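Local coordinates for protein L-amino acid deaminase (Proteus vulgaris, PDB 5HXW) that binds FAD and, as a membrane-bound L-amino acid deaminase, probably oxidises L-amino acids to the corresponding keto acids, at residues G240-L245 / S350-F355; N249-V254 / S341-L346. All coordinates share one frame; numbering follows the deposited sequence.

Contact 1 sets the start of helix 243-248 against helix 351-354; contact 2 sets the loop after helix 243-248 against the connection leading to helix 351-354, the centres about 10 Å apart. Contact 1 is buried and apolar: aromatic rings, a leucine and a proline meet beside the adenine of FAD, and no hydrogen bond crosses between its segments. Contact 2 lies nearer the surface, between two irregular loops, and is held by the side-chain amide of N249 on the backbone of W344. W344 ties the two together, packing on L245 and F352 of contact 1, while R244 reaches from 240-245 to D253 and the carbonyl oxygen of V254.

Contact 1 of 2, residues G240-L245 / S350-F355; sequences GVWSRL and SPFEQF. With FAD (flavin-adenine dinucleotide), chain G.
W242 and F352 lie side by side, pointing in opposite senses, beside the adenine of FAD. W242 brings its CB to 3.7 Å from CE1 of F352, and the edge of the phenyl ring also faces the backbone O of W242. A first torsion of -55° places CG of W242 beside its backbone N, and from there the indole runs on toward the end of helix 351-354. Its CH2 lies 3.7 Å from CB of F355, which lies across the far end of the indole, and the F355 ring goes on to N336 and M339 of helix 332-339. At the other end of the indole, NE1 is hydrogen-bonded to E74.

Three residues further on, L245 makes the next contact through one branch. CG stands opposite the backbone N (chi1 -170°), and CD2 reaches CB of P351 at 3.7 Å and CE1 of F352 at 4.0 Å. P351 follows S350, the N-cap of helix 351-354; OG of S350 is hydrogen-bonded to OE1 of E353, which also forms a salt bridge with R211.

The cofactor joins both aromatic residues. FAD N6A sits over the centre of one F352 face, 3.2 Å above the ring plane, while CB of W242 approaches N7A at 3.5 Å. G240, with positive phi, lies close to the ribose C5B. Residues from two distant parts of the chain together flank the adenine end of the FAD site, W242 following strand 235-237 of the Rossmann-type sheet, consistent with a DAO-family flavoprotein.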
loop_
_atom_site.group_PDB
_atom_site.type_symbol
_atom_site.label_atom_id
_atom_site.label_comp_id
_atom_site.label_asym_id
_atom_site.label_seq_id
_atom_site.Cartn_x
_atom_site.Cartn_y
_atom_site.Cartn_z
ATOM N N GLY A 240 8.342 3.962 -1.115
ATOM C CA GLY A 240 7.146 4.263 -0.327
ATOM C C GLY A 240 6.968 5.749 -0.083
ATOM O O GLY A 240 6.851 6.534 -1.033
ATOM N N VAL A 241 6.975 6.125 1.197
ATOM C CA VAL A 241 6.817 7.525 1.619
ATOM C C VAL A 241 8.061 8.379 1.327
ATOM O O VAL A 241 7.970 9.606 1.247
ATOM C CB VAL A 241 6.358 7.660 3.105
ATOM C CG1 VAL A 241 5.105 6.832 3.364
ATOM C CG2 VAL A 241 7.455 7.286 4.098
ATOM N N TRP A 242 9.201 7.714 1.145
ATOM C CA TRP A 242 10.496 8.363 0.925
ATOM C C TRP A 242 10.799 8.672 -0.543
ATOM O O TRP A 242 11.821 9.298 -0.845
ATOM C CB TRP A 242 11.618 7.499 1.502
ATOM C CG TRP A 242 11.424 7.152 2.942
ATOM C CD1 TRP A 242 10.780 6.056 3.440
ATOM C CD2 TRP A 242 11.878 7.903 4.075
ATOM N NE1 TRP A 242 10.802 6.078 4.812
ATOM C CE2 TRP A 242 11.470 7.199 5.230
ATOM C CE3 TRP A 242 12.595 9.102 4.227
ATOM C CZ2 TRP A 242 11.752 7.656 6.529
ATOM C CZ3 TRP A 242 12.876 9.557 5.515
ATOM C CH2 TRP A 242 12.450 8.835 6.649
ATOM N N SER A 243 9.914 8.242 -1.445
ATOM C CA SER A 243 10.127 8.385 -2.891
ATOM C C SER A 243 10.272 9.837 -3.366
ATOM O O SER A 243 11.117 10.123 -4.224
ATOM C CB SER A 243 9.026 7.672 -3.674
ATOM O OG SER A 243 9.077 6.272 -3.463
ATOM N N ARG A 244 9.462 10.735 -2.803
ATOM C CA ARG A 244 9.567 12.174 -3.073
ATOM C C ARG A 244 10.966 12.712 -2.743
ATOM O O ARG A 244 11.584 13.398 -3.571
ATOM C CB ARG A 244 8.495 12.968 -2.307
ATOM C CG ARG A 244 8.764 14.462 -2.316
ATOM C CD ARG A 244 7.717 15.319 -1.636
ATOM N NE ARG A 244 8.197 16.703 -1.586
ATOM C CZ ARG A 244 8.109 17.592 -2.579
ATOM N NH1 ARG A 244 7.540 17.276 -3.739
ATOM N NH2 ARG A 244 8.596 18.814 -2.407
ATOM N N LEU A 245 11.445 12.384 -1.542
ATOM C CA LEU A 245 12.739 12.845 -1.038
ATOM C C LEU A 245 13.916 12.343 -1.886
ATOM O O LEU A 245 14.889 13.075 -2.087
ATOM C CB LEU A 245 12.906 12.455 0.438
ATOM C CG LEU A 245 14.066 12.993 1.290
ATOM C CD1 LEU A 245 14.085 14.513 1.393
ATOM C CD2 LEU A 245 13.995 12.374 2.676
ATOM N N SER A 350 22.850 10.677 4.084
ATOM C CA SER A 350 21.559 11.075 3.515
ATOM C C SER A 350 20.461 11.043 4.583
ATOM O O SER A 350 20.648 10.400 5.620
ATOM C CB SER A 350 21.197 10.152 2.344
ATOM O OG SER A 350 21.035 8.812 2.771
ATOM N N PRO A 351 19.311 11.725 4.338
ATOM C CA PRO A 351 18.198 11.675 5.300
ATOM C C PRO A 351 17.623 10.270 5.505
ATOM O O PRO A 351 17.025 10.005 6.550
ATOM C CB PRO A 351 17.142 12.585 4.671
ATOM C CG PRO A 351 17.896 13.473 3.750
ATOM C CD PRO A 351 18.988 12.612 3.204
ATOM N N PHE A 352 17.817 9.392 4.517
ATOM C CA PHE A 352 17.428 7.978 4.605
ATOM C C PHE A 352 18.233 7.216 5.661
ATOM O O PHE A 352 17.813 6.148 6.111
ATOM C CB PHE A 352 17.576 7.282 3.246
ATOM C CG PHE A 352 16.963 8.031 2.099
ATOM C CD1 PHE A 352 15.578 8.210 2.015
ATOM C CD2 PHE A 352 17.769 8.550 1.087
ATOM C CE1 PHE A 352 15.015 8.903 0.948
ATOM C CE2 PHE A 352 17.209 9.233 0.016
ATOM C CZ PHE A 352 15.833 9.413 -0.051
ATOM N N GLU A 353 19.397 7.759 6.024
ATOM C CA GLU A 353 20.223 7.229 7.108
ATOM C C GLU A 353 19.934 7.985 8.408
ATOM O O GLU A 353 19.883 7.384 9.488
ATOM C CB GLU A 353 21.711 7.331 6.756
ATOM C CG GLU A 353 22.128 6.574 5.501
ATOM C CD GLU A 353 23.391 7.136 4.872
ATOM O OE1 GLU A 353 23.281 7.762 3.796
ATOM O OE2 GLU A 353 24.486 6.964 5.452
ATOM N N GLN A 354 19.738 9.299 8.279
ATOM C CA GLN A 354 19.476 10.214 9.397
ATOM C C GLN A 354 18.121 9.954 10.069
ATOM O O GLN A 354 17.986 10.084 11.290
ATOM C CB GLN A 354 19.541 11.659 8.892
ATOM C CG GLN A 354 19.918 12.699 9.937
ATOM C CD GLN A 354 20.257 14.042 9.317
ATOM O OE1 GLN A 354 19.399 14.704 8.725
ATOM N NE2 GLN A 354 21.513 14.455 9.450
ATOM N N PHE A 355 17.131 9.598 9.253
ATOM C CA PHE A 355 15.784 9.292 9.712
ATOM C C PHE A 355 15.417 7.861 9.299
ATOM O O PHE A 355 14.278 7.602 8.898
ATOM C CB PHE A 355 14.779 10.300 9.124
ATOM C CG PHE A 355 14.967 11.719 9.600
ATOM C CD1 PHE A 355 14.332 12.174 10.759
ATOM C CD2 PHE A 355 15.762 12.615 8.876
ATOM C CE1 PHE A 355 14.501 13.486 11.195
ATOM C CE2 PHE A 355 15.932 13.925 9.310
ATOM C CZ PHE A 355 15.299 14.360 10.468
HETATM P PA FAD G . 6.699 0.414 1.499
HETATM O O1A FAD G . 6.808 1.420 2.616
HETATM O O2A FAD G . 6.040 -0.902 1.780
HETATM O O5B FAD G . 8.168 0.125 0.926
HETATM C C5B FAD G . 9.099 1.179 0.719
HETATM C C4B FAD G . 10.446 0.715 1.233
HETATM O O4B FAD G . 11.487 1.470 0.618
HETATM C C3B FAD G . 10.576 0.921 2.733
HETATM O O3B FAD G . 10.841 -0.359 3.314
HETATM C C2B FAD G . 11.750 1.875 2.894
HETATM O O2B FAD G . 12.581 1.541 4.005
HETATM C C1B FAD G . 12.503 1.710 1.588
HETATM N N9A FAD G . 13.301 2.889 1.178
HETATM C C8A FAD G . 12.858 4.157 1.060
HETATM N N7A FAD G . 13.846 4.985 0.646
HETATM C C5A FAD G . 14.951 4.235 0.493
HETATM C C6A FAD G . 16.353 4.478 0.077
HETATM N N6A FAD G . 16.748 5.725 -0.260
HETATM N N1A FAD G . 17.205 3.421 0.040
HETATM C C2A FAD G . 16.808 2.173 0.367
HETATM N N3A FAD G . 15.547 1.880 0.758
HETATM C C4A FAD G . 14.591 2.849 0.835
HETATM N N1 FAD G . -3.319 -1.452 0.969
HETATM C C2 FAD G . -4.285 -2.328 0.600
HETATM O O2 FAD G . -4.233 -2.806 -0.552
HETATM N N3 FAD G . -5.288 -2.684 1.429
HETATM C C4 FAD G . -5.397 -2.199 2.683
HETATM O O4 FAD G . -6.341 -2.558 3.427
HETATM C C4X FAD G . -4.367 -1.233 3.164
HETATM N N5 FAD G . -4.390 -0.690 4.407
HETATM C C5X FAD G . -3.443 0.199 4.816
HETATM C C6 FAD G . -3.487 0.744 6.104
HETATM C C7 FAD G . -2.509 1.644 6.534
HETATM C C7M FAD G . -2.590 2.212 7.930
HETATM C C8 FAD G . -1.405 2.026 5.599
HETATM C C8M FAD G . -0.305 2.982 5.970
HETATM C C9 FAD G . -1.363 1.485 4.324
HETATM C C9A FAD G . -2.335 0.588 3.889
HETATM N N10 FAD G . -2.278 0.024 2.588
HETATM C C10 FAD G . -3.293 -0.880 2.198
HETATM C "C1'" FAD G . -1.224 0.422 1.645
HETATM C "C2'" FAD G . -0.005 -0.456 1.488
HETATM O "O2'" FAD G . 0.582 -0.698 2.768
HETATM C "C3'" FAD G . 0.989 0.328 0.633
HETATM O "O3'" FAD G . 0.334 1.025 -0.451
HETATM C "C4'" FAD G . 2.110 -0.555 0.094
HETATM O "O4'" FAD G . 2.812 -1.214 1.165
HETATM C "C5'" FAD G . 3.079 0.307 -0.696
HETATM O "O5'" FAD G . 4.268 -0.436 -0.900
HETATM P P FAD G . 5.663 0.307 -1.139
HETATM O O1P FAD G . 6.667 -0.782 -1.389
HETATM O O2P FAD G . 5.464 1.370 -2.184
HETATM O O3P FAD G . 5.956 1.085 0.242
#

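Contact 2 of 2, residues N249-V254 / S341-L346; sequences NLNVDV and STHWNL
A Schellman motif ends helix 243-248 where it meets the loop leading to helix 351-354: V252 N bonds to M247 O and N251 N to Q248 O, with N251 as the C' residue in positive phi. Within that turn, N249 carries most of the contact. With CG anti to the backbone N (chi1 -160°), the carboxamide lies nearly flat over the indole of W344, the two planes 19° apart. ND2 stands 3.2 Å above the indole plane, displaced toward the rim, and CB makes a CH-pi contact 3.7 Å from the centroid of the six-membered ring.

Both ends of this amide also grip the W344 backbone. OD1 accepts a nearly straight bond from W344 N at 3.0 Å, the donor lying well above the carbonyl plane, whereas ND2 donates to W344 O at 3.2 Å along a more bent path close to its own amide plane. The paired bonds support the modelled amide orientation. The indole NE1 instead bonds to the backbone O of R211, and CD2 of L346 touches ND2 from 3.9 Å.

Nearer solvent, N251 comes in at the edge of the H343 imidazole, the amide and ring planes moderately inclined. NE2 of H343 gives only a weak bond to OD1 of N251, 3.0 Å long and bent to 122°. N249 thus joins the Schellman-terminated end of helix 243-248 to the loop before helix 351-354 by amide-to-backbone pairing and amide-pi stacking, on the outer side of the adenine end of the FAD site.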
loop_
_atom_site.group_PDB
_atom_site.type_symbol
_atom_site.label_atom_id
_atom_site.label_comp_id
_atom_site.label_asym_id
_atom_site.label_seq_id
_atom_site.Cartn_x
_atom_site.Cartn_y
_atom_site.Cartn_z
ATOM N N ASN A 249 16.442 15.128 -4.506
ATOM C CA ASN A 249 17.896 15.200 -4.679
ATOM C C ASN A 249 18.338 15.106 -6.143
ATOM O O ASN A 249 19.436 15.551 -6.491
ATOM C CB ASN A 249 18.585 14.111 -3.850
ATOM C CG ASN A 249 20.056 14.400 -3.592
ATOM O OD1 ASN A 249 20.470 15.555 -3.476
ATOM N ND2 ASN A 249 20.854 13.343 -3.488
ATOM N N LEU A 250 17.477 14.522 -6.979
ATOM C CA LEU A 250 17.690 14.442 -8.427
ATOM C C LEU A 250 16.921 15.538 -9.182
ATOM O O LEU A 250 16.836 15.510 -10.417
ATOM C CB LEU A 250 17.324 13.045 -8.960
ATOM C CG LEU A 250 17.924 11.769 -8.350
ATOM C CD1 LEU A 250 17.290 10.555 -9.006
ATOM C CD2 LEU A 250 19.445 11.698 -8.451
ATOM N N ASN A 251 16.382 16.499 -8.423
ATOM C CA ASN A 251 15.633 17.661 -8.942
ATOM C C ASN A 251 14.396 17.331 -9.792
ATOM O O ASN A 251 14.122 17.989 -10.804
ATOM C CB ASN A 251 16.573 18.654 -9.648
ATOM C CG ASN A 251 17.465 19.401 -8.677
ATOM O OD1 ASN A 251 17.005 20.265 -7.924
ATOM N ND2 ASN A 251 18.755 19.081 -8.697
ATOM N N VAL A 252 13.660 16.303 -9.363
ATOM C CA VAL A 252 12.386 15.912 -9.971
ATOM C C VAL A 252 11.299 15.971 -8.894
ATOM O O VAL A 252 11.385 15.288 -7.868
ATOM C CB VAL A 252 12.454 14.505 -10.632
ATOM C CG1 VAL A 252 11.079 14.038 -11.105
ATOM C CG2 VAL A 252 13.437 14.495 -11.797
ATOM N N ASP A 253 10.283 16.792 -9.148
ATOM C CA ASP A 253 9.187 17.020 -8.209
ATOM C C ASP A 253 8.175 15.868 -8.203
ATOM O O ASP A 253 7.493 15.625 -9.206
ATOM C CB ASP A 253 8.492 18.350 -8.536
ATOM C CG ASP A 253 7.454 18.745 -7.499
ATOM O OD1 ASP A 253 7.833 18.979 -6.328
ATOM O OD2 ASP A 253 6.259 18.827 -7.860
ATOM N N VAL A 254 8.093 15.164 -7.075
ATOM C CA VAL A 254 7.063 14.142 -6.856
ATOM C C VAL A 254 6.093 14.690 -5.808
ATOM O O VAL A 254 6.481 14.862 -4.652
ATOM C CB VAL A 254 7.658 12.785 -6.394
ATOM C CG1 VAL A 254 6.556 11.764 -6.126
ATOM C CG2 VAL A 254 8.614 12.233 -7.438
ATOM N N SER A 341 17.134 17.766 4.613
ATOM C CA SER A 341 17.738 18.452 3.471
ATOM C C SER A 341 16.999 18.137 2.175
ATOM O O SER A 341 16.435 17.048 2.017
ATOM C CB SER A 341 19.220 18.098 3.339
ATOM O OG SER A 341 20.003 18.888 4.216
ATOM N N THR A 342 16.989 19.112 1.271
ATOM C CA THR A 342 16.432 18.942 -0.071
ATOM C C THR A 342 17.512 18.423 -1.020
ATOM O O THR A 342 17.204 17.827 -2.054
ATOM C CB THR A 342 15.821 20.252 -0.621
ATOM O OG1 THR A 342 16.827 21.270 -0.680
ATOM C CG2 THR A 342 14.667 20.735 0.259
ATOM N N HIS A 343 18.773 18.657 -0.648
ATOM C CA HIS A 343 19.938 18.217 -1.419
ATOM C C HIS A 343 21.087 17.747 -0.538
ATOM O O HIS A 343 21.347 18.317 0.524
ATOM C CB HIS A 343 20.410 19.313 -2.373
ATOM C CG HIS A 343 19.574 19.423 -3.607
ATOM N ND1 HIS A 343 18.414 20.168 -3.655
ATOM C CD2 HIS A 343 19.709 18.859 -4.829
ATOM C CE1 HIS A 343 17.879 20.067 -4.857
ATOM N NE2 HIS A 343 18.646 19.280 -5.590
ATOM N N TRP A 344 21.752 16.687 -0.993
ATOM C CA TRP A 344 22.907 16.111 -0.310
ATOM C C TRP A 344 23.858 15.449 -1.300
ATOM O O TRP A 344 23.433 14.920 -2.335
ATOM C CB TRP A 344 22.470 15.107 0.764
ATOM C CG TRP A 344 21.618 13.981 0.241
ATOM C CD1 TRP A 344 22.048 12.755 -0.186
ATOM C CD2 TRP A 344 20.191 13.981 0.086
ATOM N NE1 TRP A 344 20.983 11.994 -0.595
ATOM C CE2 TRP A 344 19.830 12.717 -0.438
ATOM C CE3 TRP A 344 19.182 14.925 0.342
ATOM C CZ2 TRP A 344 18.498 12.369 -0.715
ATOM C CZ3 TRP A 344 17.853 14.580 0.065
ATOM C CH2 TRP A 344 17.527 13.308 -0.455
ATOM N N ASN A 345 25.148 15.498 -0.973
ATOM C CA ASN A 345 26.186 14.820 -1.739
ATOM C C ASN A 345 26.134 13.318 -1.493
ATOM O O ASN A 345 25.801 12.872 -0.391
ATOM C CB ASN A 345 27.558 15.380 -1.377
ATOM C CG ASN A 345 27.701 16.848 -1.734
ATOM O OD1 ASN A 345 27.740 17.214 -2.911
ATOM N ND2 ASN A 345 27.783 17.699 -0.716
ATOM N N LEU A 346 26.465 12.544 -2.525
ATOM C CA LEU A 346 26.336 11.084 -2.473
ATOM C C LEU A 346 27.427 10.394 -1.641
ATOM O O LEU A 346 27.341 9.194 -1.369
ATOM C CB LEU A 346 26.236 10.492 -3.891
ATOM C CG LEU A 346 25.168 11.034 -4.860
ATOM C CD1 LEU A 346 25.251 10.330 -6.207
ATOM C CD2 LEU A 346 23.754 10.936 -4.305
#